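Local coordinates for protein type C neurotoxin (Clostridium botulinum, PDB 3PME) that probably binds gangliosides and other membrane components of nerve cells, as the receptor-binding domain of a mosaic C/D botulinum neurotoxin, at residues F43-L56 / D176-D188. Numbering follows the deposited sequence.
Sequences FKLSSSGDKIIVNL and DKTIVFGIDENID
The axes of strands 51-55 and 178-181 approach to 4.7 Å and run antiparallel at 167°, with Ile52-Phe181 and Val54-Ile179 as hydrogen-bonded pairs and Leu56 N continuing the pattern to Lys177 O. Strand 51-55 is the middle of a three-stranded sheet, flanked on its other edge by strand 26-30, in the N-terminal, concanavalin-like part of the receptor-binding region.

The face bearing Ile52, Val54, Ile179 and Phe181 is buried. With CG anti to the carbonyl carbon (chi1 -66°), the Phe181 ring is turned over this face toward Phe43, whose edge it receives in an offset edge-to-face pair with planes at 86° and Phe43 CZ 3.7 Å from Phe181 CD2. Val54 CG2 meets the rim of the same ring at CE1, and Phe198 makes a further edge-to-face pair with it. Because Phe43 belongs to strand 42-45, this pair joins the three-stranded sheet to the larger antiparallel sheet, consistent with the two-layer packing of a concanavalin-like fold.

The other face is mixed. Ile53 and Val180 lie side by side, with Ile53 CD1 tightly packed 3.5 Å from Val180 CG1. Next to them Thr178 OG1 donates to Asn55 OD1 at 2.6 Å, and Lys177 NZ adds a weak bond to that same oxygen. Beyond the strands, where the turn from Ser47 to Asp50 meets the loop 183-187, Lys51, extended until a bend at its last torsion (chi4 -54°), forms a salt bridge with Asp184, Lys51 NZ lying 2.7 Å from Asp184 OD1 and above the carboxylate plane. Ser48 OG donates to Asp184 O, again from above the carbonyl plane, and a water joins Ser47 O and Asp50 O to Ile183 N.

Backbone bonds thus set the register, apolar packing ties this small sheet to the larger one, the Thr178-Asn55 bond lies on the face of Ile53 and Val180, and the Lys51-Asp184 salt bridge links strand 51-55 to the loop that follows its partner.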
ATOM      1  N   PHE A  43      13.933  -2.260  -2.467  1.00 19.76           N
ATOM      2  CA  PHE A  43      15.127  -1.833  -1.776  1.00 20.79           C
ATOM      3  C   PHE A  43      14.807  -0.610  -0.933  1.00 20.68           C
ATOM      4  O   PHE A  43      13.875   0.143  -1.234  1.00 22.71           O
ATOM      5  CB  PHE A  43      16.324  -1.620  -2.720  1.00 19.82           C
ATOM      6  CG  PHE A  43      16.059  -0.695  -3.879  1.00 20.83           C
ATOM      7  CD1 PHE A  43      15.594  -1.192  -5.091  1.00 21.14           C
ATOM      8  CD2 PHE A  43      16.317   0.660  -3.770  1.00 21.62           C
ATOM      9  CE1 PHE A  43      15.375  -0.347  -6.172  1.00 22.70           C
ATOM     10  CE2 PHE A  43      16.104   1.516  -4.853  1.00 22.38           C
ATOM     11  CZ  PHE A  43      15.634   1.006  -6.049  1.00 22.10           C
ATOM     12  N   LYS A  44      15.553  -0.444   0.148  1.00 21.32           N
ATOM     13  CA  LYS A  44      15.283   0.591   1.121  1.00 24.53           C
ATOM     14  C   LYS A  44      16.429   1.585   1.144  1.00 28.01           C
ATOM     15  O   LYS A  44      17.601   1.198   1.195  1.00 29.63           O
ATOM     16  CB  LYS A  44      15.125  -0.056   2.501  1.00 27.45           C
ATOM     17  CG  LYS A  44      14.695   0.876   3.611  1.00 26.77           C
ATOM     18  CD  LYS A  44      14.629   0.125   4.943  1.00 30.42           C
ATOM     19  CE  LYS A  44      14.140   1.021   6.065  1.00 33.35           C
ATOM     20  NZ  LYS A  44      14.114   0.287   7.362  1.00 37.75           N
ATOM     21  N   LEU A  45      16.089   2.867   1.095  1.00 24.50           N
ATOM     22  CA  LEU A  45      17.068   3.924   1.287  1.00 27.47           C
ATOM     23  C   LEU A  45      16.787   4.570   2.638  1.00 30.75           C
ATOM     24  O   LEU A  45      15.757   5.224   2.819  1.00 27.92           O
ATOM     25  CB  LEU A  45      16.981   4.947   0.157  1.00 28.66           C
ATOM     26  CG  LEU A  45      17.044   4.358  -1.253  1.00 28.55           C
ATOM     27  CD1 LEU A  45      16.880   5.449  -2.305  1.00 31.11           C
ATOM     28  CD2 LEU A  45      18.353   3.605  -1.463  1.00 28.03           C
ATOM     29  N   SER A  46      17.689   4.366   3.594  1.00 33.83           N
ATOM     30  CA  SER A  46      17.441   4.810   4.967  1.00 33.51           C
ATOM     31  C   SER A  46      18.612   5.556   5.586  1.00 38.35           C
ATOM     32  O   SER A  46      18.512   6.049   6.710  1.00 42.24           O
ATOM     33  CB  SER A  46      17.049   3.624   5.854  1.00 37.56           C
ATOM     34  OG  SER A  46      18.067   2.635   5.892  1.00 40.03           O
ATOM     35  N   SER A  47      19.717   5.642   4.855  1.00 37.13           N
ATOM     36  CA  SER A  47      20.908   6.329   5.346  1.00 42.80           C
ATOM     37  C   SER A  47      21.637   7.080   4.239  1.00 40.91           C
ATOM     38  O   SER A  47      21.578   6.703   3.068  1.00 42.07           O
ATOM     39  CB  SER A  47      21.861   5.337   6.015  1.00 43.59           C
ATOM     40  OG  SER A  47      23.122   5.938   6.250  1.00 51.18           O
ATOM     41  N   SER A  48      22.337   8.139   4.628  1.00 44.03           N
ATOM     42  CA  SER A  48      23.081   8.982   3.698  1.00 44.14           C
ATOM     43  C   SER A  48      24.072   8.204   2.826  1.00 45.00           C
ATOM     44  O   SER A  48      24.376   8.614   1.705  1.00 45.80           O
ATOM     45  CB  SER A  48      23.816  10.083   4.472  1.00 46.34           C
ATOM     46  OG  SER A  48      24.440  11.001   3.591  1.00 50.93           O
ATOM     47  N   GLY A  49      24.580   7.086   3.333  1.00 44.17           N
ATOM     48  CA  GLY A  49      25.580   6.319   2.607  1.00 43.29           C
ATOM     49  C   GLY A  49      25.035   5.200   1.734  1.00 39.77           C
ATOM     50  O   GLY A  49      25.772   4.612   0.941  1.00 42.75           O
ATOM     51  N   ASP A  50      23.751   4.896   1.880  1.00 36.33           N
ATOM     52  CA  ASP A  50      23.135   3.816   1.119  1.00 37.31           C
ATOM     53  C   ASP A  50      22.945   4.257  -0.330  1.00 33.09           C
ATOM     54  O   ASP A  50      22.196   5.189  -0.592  1.00 36.63           O
ATOM     55  CB  ASP A  50      21.765   3.459   1.708  1.00 35.79           C
ATOM     56  CG  ASP A  50      21.825   3.109   3.182  1.00 42.27           C
ATOM     57  OD1 ASP A  50      22.942   2.891   3.707  1.00 42.01           O
ATOM     58  OD2 ASP A  50      20.743   3.042   3.811  1.00 43.17           O
ATOM     59  N   LYS A  51      23.613   3.593  -1.271  1.00 32.22           N
ATOM     60  CA  LYS A  51      23.439   3.924  -2.688  1.00 32.28           C
ATOM     61  C   LYS A  51      23.422   2.695  -3.579  1.00 32.29           C
ATOM     62  O   LYS A  51      24.140   1.729  -3.338  1.00 32.24           O
ATOM     63  CB  LYS A  51      24.558   4.838  -3.181  1.00 33.95           C
ATOM     64  CG  LYS A  51      24.655   6.175  -2.488  1.00 37.81           C
ATOM     65  CD  LYS A  51      25.663   7.055  -3.203  1.00 40.39           C
ATOM     66  CE  LYS A  51      25.851   8.372  -2.477  1.00 43.81           C
ATOM     67  NZ  LYS A  51      24.543   9.050  -2.273  1.00 46.06           N
ATOM     68  N   ILE A  52      22.605   2.740  -4.623  1.00 26.55           N
ATOM     69  CA  ILE A  52      22.699   1.754  -5.682  1.00 25.40           C
ATOM     70  C   ILE A  52      23.182   2.492  -6.920  1.00 25.98           C
ATOM     71  O   ILE A  52      22.567   3.465  -7.337  1.00 26.49           O
ATOM     72  CB  ILE A  52      21.353   1.098  -5.976  1.00 25.50           C
ATOM     73  CG1 ILE A  52      20.801   0.417  -4.720  1.00 29.90           C
ATOM     74  CG2 ILE A  52      21.496   0.101  -7.123  1.00 28.14           C
ATOM     75  CD1 ILE A  52      19.439  -0.227  -4.923  1.00 28.21           C
ATOM     76  N   ILE A  53      24.298   2.054  -7.487  1.00 25.72           N
ATOM     77  CA  ILE A  53      24.832   2.694  -8.683  1.00 23.94           C
ATOM     78  C   ILE A  53      24.591   1.776  -9.865  1.00 26.84           C
ATOM     79  O   ILE A  53      25.051   0.632  -9.874  1.00 26.86           O
ATOM     80  CB  ILE A  53      26.347   2.939  -8.566  1.00 26.96           C
ATOM     81  CG1 ILE A  53      26.699   3.617  -7.236  1.00 32.32           C
ATOM     82  CG2 ILE A  53      26.863   3.716  -9.779  1.00 26.09           C
ATOM     83  CD1 ILE A  53      25.853   4.798  -6.899  1.00 37.84           C
ATOM     84  N   VAL A  54      23.849   2.258 -10.856  1.00 23.04           N
ATOM     85  CA  VAL A  54      23.571   1.462 -12.045  1.00 22.55           C
ATOM     86  C   VAL A  54      24.284   2.064 -13.248  1.00 25.38           C
ATOM     87  O   VAL A  54      24.091   3.230 -13.556  1.00 25.26           O
ATOM     88  CB  VAL A  54      22.058   1.383 -12.330  1.00 21.89           C
ATOM     89  CG1 VAL A  54      21.780   0.536 -13.568  1.00 26.34           C
ATOM     90  CG2 VAL A  54      21.310   0.823 -11.113  1.00 26.99           C
ATOM     91  N   ASN A  55      25.128   1.274 -13.905  1.00 24.26           N
ATOM     92  CA  ASN A  55      25.746   1.706 -15.156  1.00 24.94           C
ATOM     93  C   ASN A  55      25.215   0.883 -16.316  1.00 28.15           C
ATOM     94  O   ASN A  55      25.499  -0.311 -16.419  1.00 27.99           O
ATOM     95  CB  ASN A  55      27.266   1.566 -15.080  1.00 28.33           C
ATOM     96  CG  ASN A  55      27.897   2.607 -14.190  1.00 30.23           C
ATOM     97  OD1 ASN A  55      27.975   3.778 -14.555  1.00 36.79           O
ATOM     98  ND2 ASN A  55      28.362   2.189 -13.021  1.00 33.68           N
ATOM     99  N   LEU A  56      24.427   1.518 -17.173  1.00 27.42           N
ATOM    100  CA  LEU A  56      23.905   0.871 -18.363  1.00 26.16           C
ATOM    101  C   LEU A  56      25.012   0.715 -19.389  1.00 29.96           C
ATOM    102  O   LEU A  56      25.971   1.485 -19.400  1.00 26.81           O
ATOM    103  CB  LEU A  56      22.792   1.716 -18.984  1.00 28.02           C
ATOM    104  CG  LEU A  56      21.383   1.681 -18.385  1.00 33.47           C
ATOM    105  CD1 LEU A  56      21.408   1.882 -16.886  1.00 32.84           C
ATOM    106  CD2 LEU A  56      20.522   2.751 -19.074  1.00 36.65           C
ATOM    107  N   ASP A 176      22.727  10.347 -19.472  1.00 22.36           N
ATOM    108  CA  ASP A 176      23.896   9.665 -18.951  1.00 26.19           C
ATOM    109  C   ASP A 176      23.603   8.190 -18.690  1.00 25.32           C
ATOM    110  O   ASP A 176      22.468   7.815 -18.375  1.00 24.53           O
ATOM    111  CB  ASP A 176      24.365  10.335 -17.670  1.00 26.06           C
ATOM    112  CG  ASP A 176      25.794   9.984 -17.335  1.00 30.28           C
ATOM    113  OD1 ASP A 176      26.705  10.482 -18.028  1.00 30.60           O
ATOM    114  OD2 ASP A 176      26.009   9.195 -16.395  1.00 27.23           O
ATOM    115  N   LYS A 177      24.638   7.361 -18.805  1.00 25.14           N
ATOM    116  CA  LYS A 177      24.483   5.919 -18.628  1.00 25.36           C
ATOM    117  C   LYS A 177      24.421   5.505 -17.157  1.00 23.27           C
ATOM    118  O   LYS A 177      24.077   4.364 -16.852  1.00 25.10           O
ATOM    119  CB  LYS A 177      25.628   5.176 -19.313  1.00 26.07           C
ATOM    120  CG  LYS A 177      26.951   5.320 -18.590  1.00 31.45           C
ATOM    121  CD  LYS A 177      28.104   4.896 -19.479  1.00 37.11           C
ATOM    122  CE  LYS A 177      29.420   4.906 -18.716  1.00 37.09           C
ATOM    123  NZ  LYS A 177      29.403   3.915 -17.611  1.00 38.03           N
ATOM    124  N   THR A 178      24.745   6.423 -16.252  1.00 22.60           N
ATOM    125  CA  THR A 178      24.760   6.109 -14.820  1.00 23.25           C
ATOM    126  C   THR A 178      23.506   6.627 -14.114  1.00 22.74           C
ATOM    127  O   THR A 178      23.079   7.764 -14.342  1.00 22.37           O
ATOM    128  CB  THR A 178      25.997   6.707 -14.135  1.00 25.29           C
ATOM    129  OG1 THR A 178      27.178   6.197 -14.769  1.00 29.05           O
ATOM    130  CG2 THR A 178      26.020   6.336 -12.653  1.00 25.90           C
ATOM    131  N   ILE A 179      22.923   5.782 -13.270  1.00 22.84           N
ATOM    132  CA  ILE A 179      21.777   6.160 -12.447  1.00 22.34           C
ATOM    133  C   ILE A 179      22.160   5.871 -11.020  1.00 22.62           C
ATOM    134  O   ILE A 179      22.551   4.744 -10.700  1.00 24.96           O
ATOM    135  CB  ILE A 179      20.530   5.334 -12.797  1.00 22.84           C
ATOM    136  CG1 ILE A 179      20.195   5.475 -14.277  1.00 22.98           C
ATOM    137  CG2 ILE A 179      19.333   5.788 -11.973  1.00 23.16           C
ATOM    138  CD1 ILE A 179      19.145   4.488 -14.746  1.00 24.64           C
ATOM    139  N   VAL A 180      22.056   6.876 -10.155  1.00 20.18           N
ATOM    140  CA  VAL A 180      22.385   6.681  -8.744  1.00 22.79           C
ATOM    141  C   VAL A 180      21.142   6.796  -7.870  1.00 24.14           C
ATOM    142  O   VAL A 180      20.512   7.862  -7.818  1.00 22.21           O
ATOM    143  CB  VAL A 180      23.424   7.711  -8.267  1.00 23.38           C
ATOM    144  CG1 VAL A 180      23.716   7.533  -6.776  1.00 25.31           C
ATOM    145  CG2 VAL A 180      24.700   7.610  -9.104  1.00 26.57           C
ATOM    146  N   PHE A 181      20.807   5.702  -7.180  1.00 20.59           N
ATOM    147  CA  PHE A 181      19.710   5.687  -6.219  1.00 21.54           C
ATOM    148  C   PHE A 181      20.277   5.983  -4.838  1.00 25.37           C
ATOM    149  O   PHE A 181      21.238   5.335  -4.408  1.00 25.78           O
ATOM    150  CB  PHE A 181      19.042   4.314  -6.178  1.00 22.48           C
ATOM    151  CG  PHE A 181      18.334   3.946  -7.447  1.00 24.47           C
ATOM    152  CD1 PHE A 181      19.042   3.448  -8.524  1.00 23.13           C
ATOM    153  CD2 PHE A 181      16.954   4.075  -7.552  1.00 21.21           C
ATOM    154  CE1 PHE A 181      18.386   3.098  -9.706  1.00 23.93           C
ATOM    155  CE2 PHE A 181      16.298   3.719  -8.719  1.00 23.09           C
ATOM    156  CZ  PHE A 181      17.012   3.232  -9.795  1.00 23.10           C
ATOM    157  N   GLY A 182      19.690   6.948  -4.138  1.00 21.42           N
ATOM    158  CA  GLY A 182      20.135   7.238  -2.786  1.00 26.85           C
ATOM    159  C   GLY A 182      19.980   8.676  -2.352  1.00 28.77           C
ATOM    160  O   GLY A 182      19.929   9.586  -3.183  1.00 27.62           O
ATOM    161  N   ILE A 183      19.910   8.883  -1.039  1.00 27.29           N
ATOM    162  CA  ILE A 183      19.773  10.217  -0.468  1.00 30.41           C
ATOM    163  C   ILE A 183      21.102  10.707   0.095  1.00 36.77           C
ATOM    164  O   ILE A 183      21.700  10.053   0.950  1.00 38.06           O
ATOM    165  CB  ILE A 183      18.718  10.228   0.650  1.00 36.29           C
ATOM    166  CG1 ILE A 183      17.384   9.710   0.114  1.00 35.41           C
ATOM    167  CG2 ILE A 183      18.573  11.622   1.247  1.00 36.32           C
ATOM    168  CD1 ILE A 183      16.331   9.506   1.188  1.00 38.44           C
ATOM    169  N   ASP A 184      21.559  11.857  -0.391  1.00 41.26           N
ATOM    170  CA  ASP A 184      22.834  12.431   0.038  1.00 44.07           C
ATOM    171  C   ASP A 184      22.688  13.385   1.218  1.00 45.01           C
ATOM    172  O   ASP A 184      23.618  13.544   2.013  1.00 49.46           O
ATOM    173  CB  ASP A 184      23.523  13.148  -1.125  1.00 45.72           C
ATOM    174  CG  ASP A 184      24.642  12.327  -1.733  1.00 47.95           C
ATOM    175  OD1 ASP A 184      25.158  11.418  -1.049  1.00 45.42           O
ATOM    176  OD2 ASP A 184      25.014  12.602  -2.894  1.00 52.79           O
ATOM    177  N   GLU A 185      21.530  14.026   1.327  1.00 44.22           N
ATOM    178  CA  GLU A 185      21.292  14.943   2.435  1.00 46.15           C
ATOM    179  C   GLU A 185      21.289  14.200   3.758  1.00 48.73           C
ATOM    180  O   GLU A 185      21.165  12.972   3.802  1.00 47.43           O
ATOM    181  CB  GLU A 185      19.966  15.684   2.264  1.00 46.05           C
ATOM    182  CG  GLU A 185      19.155  15.217   1.083  1.00 44.56           C
ATOM    183  CD  GLU A 185      19.662  15.790  -0.214  1.00 46.10           C
ATOM    184  OE1 GLU A 185      20.168  16.934  -0.188  1.00 51.62           O
ATOM    185  OE2 GLU A 185      19.550  15.103  -1.257  1.00 43.40           O
ATOM    186  N   ASN A 186      21.432  14.957   4.837  1.00 50.84           N
ATOM    187  CA  ASN A 186      21.316  14.395   6.169  1.00 52.06           C
ATOM    188  C   ASN A 186      19.857  14.075   6.441  1.00 48.59           C
ATOM    189  O   ASN A 186      18.973  14.899   6.193  1.00 49.86           O
ATOM    190  CB  ASN A 186      21.848  15.377   7.213  1.00 55.11           C
ATOM    191  CG  ASN A 186      21.985  14.748   8.587  1.00 55.30           C
ATOM    192  OD1 ASN A 186      21.557  13.615   8.812  1.00 58.01           O
ATOM    193  ND2 ASN A 186      22.588  15.482   9.517  1.00 61.30           N
ATOM    194  N   ILE A 187      19.604  12.867   6.924  1.00 48.01           N
ATOM    195  CA  ILE A 187      18.250  12.461   7.264  1.00 44.41           C
ATOM    196  C   ILE A 187      18.227  11.798   8.634  1.00 43.54           C
ATOM    197  O   ILE A 187      19.178  11.110   9.015  1.00 44.93           O
ATOM    198  CB  ILE A 187      17.666  11.506   6.210  1.00 40.77           C
ATOM    199  CG1 ILE A 187      18.546  10.267   6.055  1.00 42.26           C
ATOM    200  CG2 ILE A 187      17.525  12.218   4.874  1.00 40.09           C
ATOM    201  CD1 ILE A 187      18.019   9.271   5.041  1.00 39.40           C
ATOM    202  N   ASP A 188      17.142  12.024   9.369  1.00 41.85           N
ATOM    203  CA  ASP A 188      16.958  11.457  10.704  1.00 39.75           C
ATOM    204  C   ASP A 188      16.639   9.964  10.621  1.00 39.79           C
ATOM    205  O   ASP A 188      16.350   9.443   9.542  1.00 37.84           O
ATOM    206  CB  ASP A 188      15.832  12.196  11.436  1.00 41.03           C
ATOM    207  CG  ASP A 188      16.037  13.707  11.455  1.00 50.89           C
ATOM    208  OD1 ASP A 188      17.206  14.153  11.438  1.00 53.97           O
ATOM    209  OD2 ASP A 188      15.029  14.451  11.488  1.00 53.73           O
TER
HETATM  210  O   HOH W   1      20.191   6.475   0.686  1.00 30.90           O
HETATM  211  O   HOH W   2      28.628   1.067 -18.567  1.00 44.13           O